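Local coordinates for neurotoxin (PDB 2QN0), which is the light-chain protease of a botulinum neurotoxin, a zinc-dependent enzyme that probably cleaves neuronal SNARE proteins, at residues D12-N16 against K17-Y21; F94-I97 against N98-I102; I241-P244 against N245-I249; I395-F399 against N400-S404. All coordinates share one frame; numbering follows the deposited sequence.

Contact 1 (D12-N16 against K17-Y21); sequences DPVDN and KNILY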
loop_
_atom_site.group_PDB
_atom_site.type_symbol
_atom_site.label_atom_id
_atom_site.label_comp_id
_atom_site.label_asym_id
_atom_site.label_seq_id
_atom_site.Cartn_x
_atom_site.Cartn_y
_atom_site.Cartn_z
ATOM N N ASP A 12 -4.452 -20.092 -13.491
ATOM C CA ASP A 12 -4.287 -19.620 -14.866
ATOM C C ASP A 12 -2.833 -19.725 -15.309
ATOM O O ASP A 12 -1.915 -19.416 -14.551
ATOM C CB ASP A 12 -4.780 -18.177 -15.016
ATOM C CG ASP A 12 -6.291 -18.063 -14.912
ATOM O OD1 ASP A 12 -6.976 -19.110 -14.976
ATOM O OD2 ASP A 12 -6.796 -16.928 -14.779
ATOM N N PRO A 13 -2.606 -20.170 -16.557
ATOM C CA PRO A 13 -1.270 -20.339 -17.134
ATOM C C PRO A 13 -0.469 -19.053 -17.302
ATOM O O PRO A 13 -1.033 -17.986 -17.545
ATOM C CB PRO A 13 -1.555 -20.984 -18.494
ATOM C CG PRO A 13 -2.905 -21.619 -18.322
ATOM C CD PRO A 13 -3.639 -20.588 -17.519
ATOM N N VAL A 14 0.849 -19.175 -17.180
ATOM C CA VAL A 14 1.755 -18.049 -17.377
ATOM C C VAL A 14 1.570 -17.636 -18.835
ATOM O O VAL A 14 1.437 -18.491 -19.709
ATOM C CB VAL A 14 3.222 -18.481 -17.148
ATOM C CG1 VAL A 14 4.180 -17.413 -17.666
ATOM C CG2 VAL A 14 3.459 -18.731 -15.664
ATOM N N ASP A 15 1.544 -16.334 -19.102
ATOM C CA ASP A 15 1.359 -15.858 -20.472
ATOM C C ASP A 15 2.443 -14.859 -20.859
ATOM O O ASP A 15 2.336 -14.170 -21.875
ATOM C CB ASP A 15 -0.021 -15.215 -20.624
ATOM C CG ASP A 15 -0.153 -13.927 -19.836
ATOM O OD1 ASP A 15 0.776 -13.606 -19.069
ATOM O OD2 ASP A 15 -1.185 -13.236 -19.982
ATOM N N ASN A 16 3.480 -14.788 -20.032
ATOM C CA ASN A 16 4.606 -13.894 -20.264
ATOM C C ASN A 16 4.175 -12.438 -20.413
ATOM O O ASN A 16 4.900 -11.629 -20.993
ATOM C CB ASN A 16 5.369 -14.339 -21.512
ATOM C CG ASN A 16 5.713 -15.815 -21.485
ATOM O OD1 ASN A 16 6.325 -16.302 -20.534
ATOM N ND2 ASN A 16 5.319 -16.538 -22.529
ATOM N N LYS A 17 3.000 -12.108 -19.887
ATOM C CA LYS A 17 2.487 -10.745 -19.970
ATOM C C LYS A 17 1.851 -10.291 -18.658
ATOM O O LYS A 17 2.318 -9.333 -18.039
ATOM C CB LYS A 17 1.459 -10.628 -21.097
ATOM C CG LYS A 17 0.985 -9.201 -21.326
ATOM C CD LYS A 17 -0.114 -9.128 -22.371
ATOM C CE LYS A 17 -0.569 -7.694 -22.577
ATOM N NZ LYS A 17 0.570 -6.810 -22.956
ATOM N N ASN A 18 0.787 -10.971 -18.241
ATOM C CA ASN A 18 0.100 -10.620 -17.001
ATOM C C ASN A 18 0.266 -11.661 -15.904
ATOM O O ASN A 18 -0.115 -11.427 -14.757
ATOM C CB ASN A 18 -1.391 -10.393 -17.254
ATOM C CG ASN A 18 -1.650 -9.207 -18.152
ATOM O OD1 ASN A 18 -0.897 -8.234 -18.144
ATOM N ND2 ASN A 18 -2.726 -9.272 -18.924
ATOM N N ILE A 19 0.817 -12.815 -16.262
ATOM C CA ILE A 19 1.051 -13.882 -15.295
ATOM C C ILE A 19 2.468 -14.392 -15.521
ATOM O O ILE A 19 2.805 -14.874 -16.606
ATOM C CB ILE A 19 0.028 -15.034 -15.461
ATOM C CG1 ILE A 19 -1.393 -14.477 -15.316
ATOM C CG2 ILE A 19 0.284 -16.119 -14.416
ATOM C CD1 ILE A 19 -2.495 -15.530 -15.358
ATOM N N LEU A 20 3.301 -14.267 -14.492
ATOM C CA LEU A 20 4.699 -14.669 -14.572
ATOM C C LEU A 20 5.179 -15.207 -13.237
ATOM O O LEU A 20 4.486 -15.107 -12.225
ATOM C CB LEU A 20 5.576 -13.455 -14.906
ATOM C CG LEU A 20 5.224 -12.500 -16.045
ATOM C CD1 LEU A 20 6.074 -11.242 -15.949
ATOM C CD2 LEU A 20 5.455 -13.192 -17.366
ATOM N N TYR A 21 6.383 -15.772 -13.250
ATOM C CA TYR A 21 7.025 -16.267 -12.041
ATOM C C TYR A 21 8.127 -15.254 -11.775
ATOM O O TYR A 21 8.944 -14.979 -12.653
ATOM C CB TYR A 21 7.623 -17.656 -12.264
ATOM C CG TYR A 21 6.612 -18.765 -12.084
ATOM C CD1 TYR A 21 6.219 -19.173 -10.808
ATOM C CD2 TYR A 21 6.025 -19.385 -13.185
ATOM C CE1 TYR A 21 5.262 -20.171 -10.632
ATOM C CE2 TYR A 21 5.068 -20.384 -13.021
ATOM C CZ TYR A 21 4.692 -20.769 -11.744
ATOM O OH TYR A 21 3.734 -21.743 -11.579
#

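Contact 2 (F94-I97 against N98-I102); sequences FKRI and NSREI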
loop_
_atom_site.group_PDB
_atom_site.type_symbol
_atom_site.label_atom_id
_atom_site.label_comp_id
_atom_site.label_asym_id
_atom_site.label_seq_id
_atom_site.Cartn_x
_atom_site.Cartn_y
_atom_site.Cartn_z
ATOM N N PHE A 94 -9.932 -4.051 -5.561
ATOM C CA PHE A 94 -9.483 -3.026 -6.497
ATOM C C PHE A 94 -10.652 -2.548 -7.349
ATOM O O PHE A 94 -10.740 -1.371 -7.680
ATOM C CB PHE A 94 -8.348 -3.536 -7.388
ATOM C CG PHE A 94 -6.976 -3.211 -6.857
ATOM C CD1 PHE A 94 -6.401 -3.980 -5.852
ATOM C CD2 PHE A 94 -6.278 -2.105 -7.336
ATOM C CE1 PHE A 94 -5.152 -3.654 -5.327
ATOM C CE2 PHE A 94 -5.029 -1.767 -6.818
ATOM C CZ PHE A 94 -4.464 -2.545 -5.810
ATOM N N LYS A 95 -11.555 -3.458 -7.704
ATOM C CA LYS A 95 -12.718 -3.067 -8.494
ATOM C C LYS A 95 -13.589 -2.090 -7.698
ATOM O O LYS A 95 -14.121 -1.123 -8.247
ATOM C CB LYS A 95 -13.540 -4.301 -8.883
ATOM C CG LYS A 95 -12.859 -5.212 -9.900
ATOM C CD LYS A 95 -13.748 -6.419 -10.193
ATOM C CE LYS A 95 -13.107 -7.391 -11.162
ATOM N NZ LYS A 95 -14.010 -8.561 -11.396
ATOM N N ARG A 96 -13.732 -2.340 -6.400
ATOM C CA ARG A 96 -14.540 -1.461 -5.562
ATOM C C ARG A 96 -13.840 -0.114 -5.412
ATOM O O ARG A 96 -14.476 0.935 -5.464
ATOM C CB ARG A 96 -14.788 -2.100 -4.188
ATOM C CG ARG A 96 -15.634 -1.247 -3.243
ATOM C CD ARG A 96 -16.273 -2.112 -2.162
ATOM N NE ARG A 96 -16.646 -1.359 -0.964
ATOM C CZ ARG A 96 -17.516 -0.353 -0.931
ATOM N NH1 ARG A 96 -18.125 0.047 -2.040
ATOM N NH2 ARG A 96 -17.779 0.253 0.222
ATOM N N ILE A 97 -12.526 -0.143 -5.235
ATOM C CA ILE A 97 -11.769 1.097 -5.113
ATOM C C ILE A 97 -11.954 1.896 -6.405
ATOM O O ILE A 97 -12.156 3.110 -6.384
ATOM C CB ILE A 97 -10.263 0.805 -4.891
ATOM C CG1 ILE A 97 -10.058 0.201 -3.499
ATOM C CG2 ILE A 97 -9.444 2.092 -5.041
ATOM C CD1 ILE A 97 -8.655 -0.337 -3.251
ATOM N N ASN A 98 -11.912 1.182 -7.527
ATOM C CA ASN A 98 -12.041 1.774 -8.854
ATOM C C ASN A 98 -13.443 2.292 -9.176
ATOM O O ASN A 98 -13.642 2.945 -10.201
ATOM C CB ASN A 98 -11.619 0.734 -9.902
ATOM C CG ASN A 98 -11.286 1.350 -11.247
ATOM O OD1 ASN A 98 -10.673 2.416 -11.321
ATOM N ND2 ASN A 98 -11.663 0.664 -12.322
ATOM N N SER A 99 -14.410 2.011 -8.304
ATOM C CA SER A 99 -15.786 2.444 -8.538
ATOM C C SER A 99 -16.039 3.926 -8.252
ATOM O O SER A 99 -17.081 4.457 -8.636
ATOM C CB SER A 99 -16.766 1.581 -7.728
ATOM O OG SER A 99 -16.715 1.879 -6.341
ATOM N N ARG A 100 -15.105 4.589 -7.567
ATOM C CA ARG A 100 -15.233 6.021 -7.280
ATOM C C ARG A 100 -14.074 6.737 -7.969
ATOM O O ARG A 100 -12.985 6.182 -8.100
ATOM C CB ARG A 100 -15.178 6.309 -5.774
ATOM C CG ARG A 100 -16.181 5.529 -4.936
ATOM C CD ARG A 100 -17.581 5.628 -5.479
ATOM N NE ARG A 100 -18.470 4.663 -4.839
ATOM C CZ ARG A 100 -19.067 4.845 -3.667
ATOM N NH1 ARG A 100 -18.879 5.971 -2.989
ATOM N NH2 ARG A 100 -19.857 3.898 -3.175
ATOM N N GLU A 101 -14.304 7.975 -8.391
ATOM C CA GLU A 101 -13.276 8.730 -9.094
ATOM C C GLU A 101 -11.936 8.849 -8.375
ATOM O O GLU A 101 -10.885 8.723 -9.002
ATOM C CB GLU A 101 -13.789 10.130 -9.438
ATOM C CG GLU A 101 -15.034 10.126 -10.308
ATOM C CD GLU A 101 -15.340 11.490 -10.895
ATOM O OE1 GLU A 101 -15.389 12.473 -10.125
ATOM O OE2 GLU A 101 -15.535 11.577 -12.126
ATOM N N ILE A 102 -11.957 9.096 -7.070
ATOM C CA ILE A 102 -10.697 9.243 -6.353
ATOM C C ILE A 102 -9.915 7.932 -6.349
ATOM O O ILE A 102 -8.687 7.936 -6.448
ATOM C CB ILE A 102 -10.919 9.749 -4.904
ATOM C CG1 ILE A 102 -9.582 10.218 -4.321
ATOM C CG2 ILE A 102 -11.542 8.656 -4.038
ATOM C CD1 ILE A 102 -9.719 11.016 -3.037
#

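Contact 3 (I241-P244 against N245-I249); sequences IAIP and NDQTI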
loop_
_atom_site.group_PDB
_atom_site.type_symbol
_atom_site.label_atom_id
_atom_site.label_comp_id
_atom_site.label_asym_id
_atom_site.label_seq_id
_atom_site.Cartn_x
_atom_site.Cartn_y
_atom_site.Cartn_z
ATOM N N ILE A 241 8.154 11.196 -1.344
ATOM C CA ILE A 241 7.893 12.123 -0.252
ATOM C C ILE A 241 7.630 11.421 1.077
ATOM O O ILE A 241 7.058 12.011 1.997
ATOM C CB ILE A 241 6.699 13.046 -0.575
ATOM C CG1 ILE A 241 5.426 12.217 -0.775
ATOM C CG2 ILE A 241 7.009 13.863 -1.822
ATOM C CD1 ILE A 241 4.159 13.039 -0.787
ATOM N N ALA A 242 8.050 10.164 1.185
ATOM C CA ALA A 242 7.857 9.412 2.423
ATOM C C ALA A 242 8.622 10.076 3.567
ATOM O O ALA A 242 9.733 10.575 3.373
ATOM C CB ALA A 242 8.336 7.968 2.246
ATOM N N ILE A 243 8.020 10.092 4.751
ATOM C CA ILE A 243 8.659 10.684 5.928
ATOM C C ILE A 243 9.368 9.567 6.684
ATOM O O ILE A 243 8.786 8.507 6.915
ATOM C CB ILE A 243 7.620 11.321 6.881
ATOM C CG1 ILE A 243 6.744 12.322 6.120
ATOM C CG2 ILE A 243 8.336 12.001 8.050
ATOM C CD1 ILE A 243 7.487 13.510 5.575
ATOM N N PRO A 244 10.637 9.781 7.073
ATOM C CA PRO A 244 11.382 8.751 7.803
ATOM C C PRO A 244 10.607 8.265 9.027
ATOM O O PRO A 244 9.929 9.048 9.694
ATOM C CB PRO A 244 12.679 9.464 8.176
ATOM C CG PRO A 244 12.864 10.423 7.046
ATOM C CD PRO A 244 11.471 10.979 6.867
ATOM N N ASN A 245 10.715 6.973 9.321
ATOM C CA ASN A 245 10.003 6.390 10.453
ATOM C C ASN A 245 10.435 6.924 11.819
ATOM O O ASN A 245 9.762 6.679 12.818
ATOM C CB ASN A 245 10.132 4.863 10.430
ATOM C CG ASN A 245 11.572 4.397 10.367
ATOM O OD1 ASN A 245 12.403 4.789 11.189
ATOM N ND2 ASN A 245 11.876 3.550 9.390
ATOM N N ASP A 246 11.545 7.654 11.864
ATOM C CA ASP A 246 12.025 8.209 13.130
ATOM C C ASP A 246 11.316 9.514 13.490
ATOM O O ASP A 246 11.551 10.082 14.557
ATOM C CB ASP A 246 13.541 8.439 13.081
ATOM C CG ASP A 246 13.967 9.288 11.900
ATOM O OD1 ASP A 246 13.422 10.398 11.732
ATOM O OD2 ASP A 246 14.856 8.848 11.141
ATOM N N GLN A 247 10.459 9.989 12.592
ATOM C CA GLN A 247 9.693 11.214 12.824
ATOM C C GLN A 247 8.380 10.778 13.462
ATOM O O GLN A 247 7.494 10.266 12.786
ATOM C CB GLN A 247 9.438 11.931 11.499
ATOM C CG GLN A 247 10.712 12.397 10.821
ATOM C CD GLN A 247 11.516 13.336 11.703
ATOM O OE1 GLN A 247 11.027 14.385 12.113
ATOM N NE2 GLN A 247 12.752 12.960 11.999
ATOM N N THR A 248 8.253 10.993 14.766
ATOM C CA THR A 248 7.070 10.542 15.491
ATOM C C THR A 248 6.599 11.498 16.577
ATOM O O THR A 248 7.281 12.463 16.914
ATOM C CB THR A 248 7.377 9.219 16.205
ATOM O OG1 THR A 248 8.413 9.448 17.173
ATOM C CG2 THR A 248 7.869 8.170 15.223
ATOM N N ILE A 249 5.418 11.209 17.116
ATOM C CA ILE A 249 4.856 11.965 18.226
ATOM C C ILE A 249 4.423 10.909 19.247
ATOM O O ILE A 249 3.683 9.980 18.918
ATOM C CB ILE A 249 3.656 12.852 17.800
ATOM C CG1 ILE A 249 3.066 13.539 19.036
ATOM C CG2 ILE A 249 2.601 12.025 17.066
ATOM C CD1 ILE A 249 1.973 14.538 18.716
HETATM O O HOH W 1 7.145 8.920 9.958
#

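Contact 4 (I395-F399 against N400-S404); sequences IQNGF and NIPKS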
loop_
_atom_site.group_PDB
_atom_site.type_symbol
_atom_site.label_atom_id
_atom_site.label_comp_id
_atom_site.label_asym_id
_atom_site.label_seq_id
_atom_site.Cartn_x
_atom_site.Cartn_y
_atom_site.Cartn_z
ATOM N N ILE A 395 -19.287 -4.755 -4.787
ATOM C CA ILE A 395 -18.524 -3.616 -5.281
ATOM C C ILE A 395 -19.137 -2.246 -5.006
ATOM O O ILE A 395 -18.438 -1.320 -4.592
ATOM C CB ILE A 395 -18.273 -3.758 -6.807
ATOM C CG1 ILE A 395 -17.365 -4.962 -7.064
ATOM C CG2 ILE A 395 -17.652 -2.486 -7.366
ATOM C CD1 ILE A 395 -17.183 -5.297 -8.532
ATOM N N GLN A 396 -20.438 -2.113 -5.223
ATOM C CA GLN A 396 -21.099 -0.830 -5.025
ATOM C C GLN A 396 -21.258 -0.355 -3.581
ATOM O O GLN A 396 -20.979 0.807 -3.281
ATOM C CB GLN A 396 -22.473 -0.842 -5.699
ATOM C CG GLN A 396 -23.209 0.492 -5.651
ATOM C CD GLN A 396 -22.433 1.618 -6.318
ATOM O OE1 GLN A 396 -21.886 1.451 -7.411
ATOM N NE2 GLN A 396 -22.392 2.776 -5.668
ATOM N N ASN A 397 -21.700 -1.239 -2.691
ATOM C CA ASN A 397 -21.936 -0.841 -1.305
ATOM C C ASN A 397 -21.160 -1.565 -0.213
ATOM O O ASN A 397 -21.429 -1.351 0.968
ATOM C CB ASN A 397 -23.428 -0.961 -0.981
ATOM C CG ASN A 397 -24.289 -0.101 -1.877
ATOM O OD1 ASN A 397 -24.995 -0.605 -2.751
ATOM N ND2 ASN A 397 -24.228 1.210 -1.673
ATOM N N GLY A 398 -20.203 -2.404 -0.588
ATOM C CA GLY A 398 -19.459 -3.129 0.426
ATOM C C GLY A 398 -20.411 -3.980 1.252
ATOM O O GLY A 398 -21.182 -4.763 0.695
ATOM N N PHE A 399 -20.374 -3.822 2.574
ATOM C CA PHE A 399 -21.241 -4.590 3.474
ATOM C C PHE A 399 -22.643 -3.997 3.628
ATOM O O PHE A 399 -23.588 -4.711 3.966
ATOM C CB PHE A 399 -20.631 -4.666 4.881
ATOM C CG PHE A 399 -19.373 -5.482 4.973
ATOM C CD1 PHE A 399 -19.401 -6.862 4.794
ATOM C CD2 PHE A 399 -18.160 -4.870 5.285
ATOM C CE1 PHE A 399 -18.240 -7.626 4.926
ATOM C CE2 PHE A 399 -16.993 -5.622 5.421
ATOM C CZ PHE A 399 -17.031 -7.005 5.243
ATOM N N ASN A 400 -22.773 -2.693 3.399
ATOM C CA ASN A 400 -24.050 -1.998 3.576
ATOM C C ASN A 400 -24.994 -2.141 2.386
ATOM O O ASN A 400 -25.393 -1.158 1.758
ATOM C CB ASN A 400 -23.768 -0.528 3.884
ATOM C CG ASN A 400 -22.777 -0.369 5.025
ATOM O OD1 ASN A 400 -22.910 -1.022 6.059
ATOM N ND2 ASN A 400 -21.779 0.491 4.841
ATOM N N ILE A 401 -25.367 -3.387 2.119
ATOM C CA ILE A 401 -26.231 -3.746 0.998
ATOM C C ILE A 401 -27.722 -3.534 1.261
ATOM O O ILE A 401 -28.273 -4.056 2.229
ATOM C CB ILE A 401 -25.994 -5.220 0.615
ATOM C CG1 ILE A 401 -24.503 -5.442 0.333
ATOM C CG2 ILE A 401 -26.828 -5.590 -0.607
ATOM C CD1 ILE A 401 -24.091 -6.903 0.266
ATOM N N PRO A 402 -28.394 -2.766 0.387
ATOM C CA PRO A 402 -29.827 -2.469 0.498
ATOM C C PRO A 402 -30.697 -3.727 0.472
ATOM O O PRO A 402 -31.656 -3.847 1.236
ATOM C CB PRO A 402 -30.086 -1.569 -0.709
ATOM C CG PRO A 402 -28.771 -0.879 -0.901
ATOM C CD PRO A 402 -27.796 -2.014 -0.730
ATOM N N LYS A 403 -30.351 -4.659 -0.412
ATOM C CA LYS A 403 -31.088 -5.912 -0.553
ATOM C C LYS A 403 -31.088 -6.705 0.748
ATOM O O LYS A 403 -31.996 -7.498 1.003
ATOM C CB LYS A 403 -30.467 -6.763 -1.662
ATOM C CG LYS A 403 -31.169 -8.094 -1.892
ATOM C CD LYS A 403 -30.352 -9.006 -2.795
ATOM C CE LYS A 403 -29.030 -9.392 -2.140
ATOM N NZ LYS A 403 -28.208 -10.277 -3.010
ATOM N N SER A 404 -30.061 -6.494 1.564
ATOM C CA SER A 404 -29.945 -7.186 2.841
ATOM C C SER A 404 -30.557 -6.330 3.943
ATOM O O SER A 404 -30.643 -6.755 5.094
ATOM C CB SER A 404 -28.471 -7.450 3.166
ATOM O OG SER A 404 -27.828 -8.163 2.121
HETATM O O HOH W 2 -21.038 1.360 2.365
#

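Contact 1 (D12-N16 against K17-Y21)
The Asp15 carboxylate is ringed by the backbone N-H groups of Lys17, Asn18 and Ile19, all bonded to OD1. Asn18 N reaches OD1 at 2.8 Å through the syn lone pair, on the side of OD2, and is only weakly bonded to OD2 itself. Lys17 N, 2.8 Å from OD1, stands 57° out of the carboxylate plane over one face; Ile19 N, 2.9 Å from OD1, comes from the other face. The other flat group, the Tyr21 ring, is met at a slant by a methyl: Val14 CG2 lies 3.5 Å from Tyr21 CE2. On Asp15, CG is tucked between backbone N and carbonyl carbon (chi1 68°), which swings the carboxylate back over the following residues. Three N-H donors on one oxygen fix its rotation and would be expected to favour the charged form. Beside them, Asp15 N donates to Ile19 O at 3.2 Å, and the Ile19 tip, CD1, packs 3.5 Å from Asp12 CB. Trp146 meets the Tyr21 ring, and Asn18 OD1 is taken by Arg38. Asp15 to Lys17 is an Asx turn, and the same oxygen also takes the next two N-H groups, where the loop enters strand 19-23 of the mixed sheet.

Contact 2 (F94-I97 against N98-I102)
Ser99 OG lies between its own backbone N and carbonyl carbon (chi1 73°), and this rotation turns the hydroxyl back to Arg96 O. The hydroxyl donates to Arg96 O across 2.6 Å, in the carbonyl plane and on a lone pair. Ser99 N shares the same acceptor at 3.0 Å but approaches from well above that plane, 70° out of it, so the two donors grip Arg96 O from different directions. One residue back, Asn98 N closes on Phe94 O at 2.8 Å, a bond of the alpha-helical kind. The Asn98 side chain extends with CG anti to backbone N (chi1 -162°); its CB rests 3.2 Å from Phe94 O, while the amide runs outward and gives ND2 to Ile3 O. Two guanidinium groups approach obliquely, Arg96 NH1 4.4 Å from Arg100 NH2. Their like charges are probably tolerated because both turn to carbonyls of the 395-399 segment and Arg96 also forms a salt bridge with Asp222. Ile97 packs on Leu227 and Met228 of the zinc-binding helix 223-238. The whole is a helix-to-helix junction: the last turn of helix 80-97 passes through a type I beta turn, Ile97 to Arg100, and Arg100 is the N-cap of helix 101-112.

Contact 3 (I241-P244 against N245-I249)
Pro244 and Gln247 close a type I beta turn, through which the loop after helix 223-238 swings into strand 248-253. Its bond runs from Gln247 N to Pro244 O at 3.1 Å and is fairly straight, 162° at the hydrogen. The backbone itself sets Gln247 CB 3.6 Å from Ile243 CG2; Gln247 CG, turned anti to the carbonyl carbon, lies 3.7 Å from the same methyl, the two side chains crossing at about a right angle. Helix 223-238 carries the zinc ligands His229 and His233 in an HExxH pattern, and the side chain of Asn245, the second residue of the turn, is about 11 Å from the metal. On the third residue, Asp246, CG stands between backbone N and carbonyl carbon (chi1 54°), and OD2 lies 3.7 Å from Pro244 CB. The Gln247 chain bends at chi2 (-58°), and its NE2 meets Asp246 OD1 at 2.7 Å, nearly head-on along the C-O bond, joining two neighbouring side chains. A water lies 2.8 Å from Pro244 O and 3.2 Å from Gln247 O, and cannot serve every acceptor within its reach at once. Phe289 and Tyr267 pack against both Ile243 and Gln247.

Contact 4 (I395-F399 against N400-S404)
Between Asn397 and Asn400 the backbone makes a type II' beta turn with Gly398 at its second position (phi 60°, psi -126°), and an inverse gamma turn centred on Asn400 overlaps its end. Both closing bonds are weak: Asn400 N to Asn397 O at 3.1 Å, and Ile401 N to Phe399 O at 2.9 Å. A water adds a second link between the two ends of the beta turn. Asn400 CG points away from its carbonyl carbon (chi1 -52°), and from there ND2 gives a proton to the water at 2.7 Å, which in turn donates to Asn397 O at 3.1 Å. The same amide nitrogen also bonds Gln413 OE1, so a buried polar group has two partners. Asn397 crosses Pro402 at about a right angle, with OD1 3.7 Å from Pro402 CD; its CB lies 3.4 Å from Asn400 O. Ile401 CG1 passes 3.4 Å from Gly398 O. Phe399 leaves the turn to meet Tyr393 edge-to-face. With both backbone bonds weak, the shape of this loop appears to depend also on the water bridge, the Gln413 partner and the packing of Asn397, Phe399 and Ile401.

In the fold
From the N terminus, contact 1 closes the loop that enters strand 19-23 of the mixed sheet. Contact 2 turns the corner from helix 80-97 to helix 101-112; its nearest atoms are about 12 Å from those of contact 1. Contact 3 follows the zinc-binding helix 223-238 and leads into strand 248-253, on the opposite side of the chain's centre from the other three. Contact 4 bends the long loop between strands 383-384 and 422-423. All are local and in series, so none nests or crosses. Contacts 2 and 4 alone touch: Arg96 NH1 probably bonds Ile395 O and Arg100 NH2 Gln396 O, tying the late loop to the helix corner.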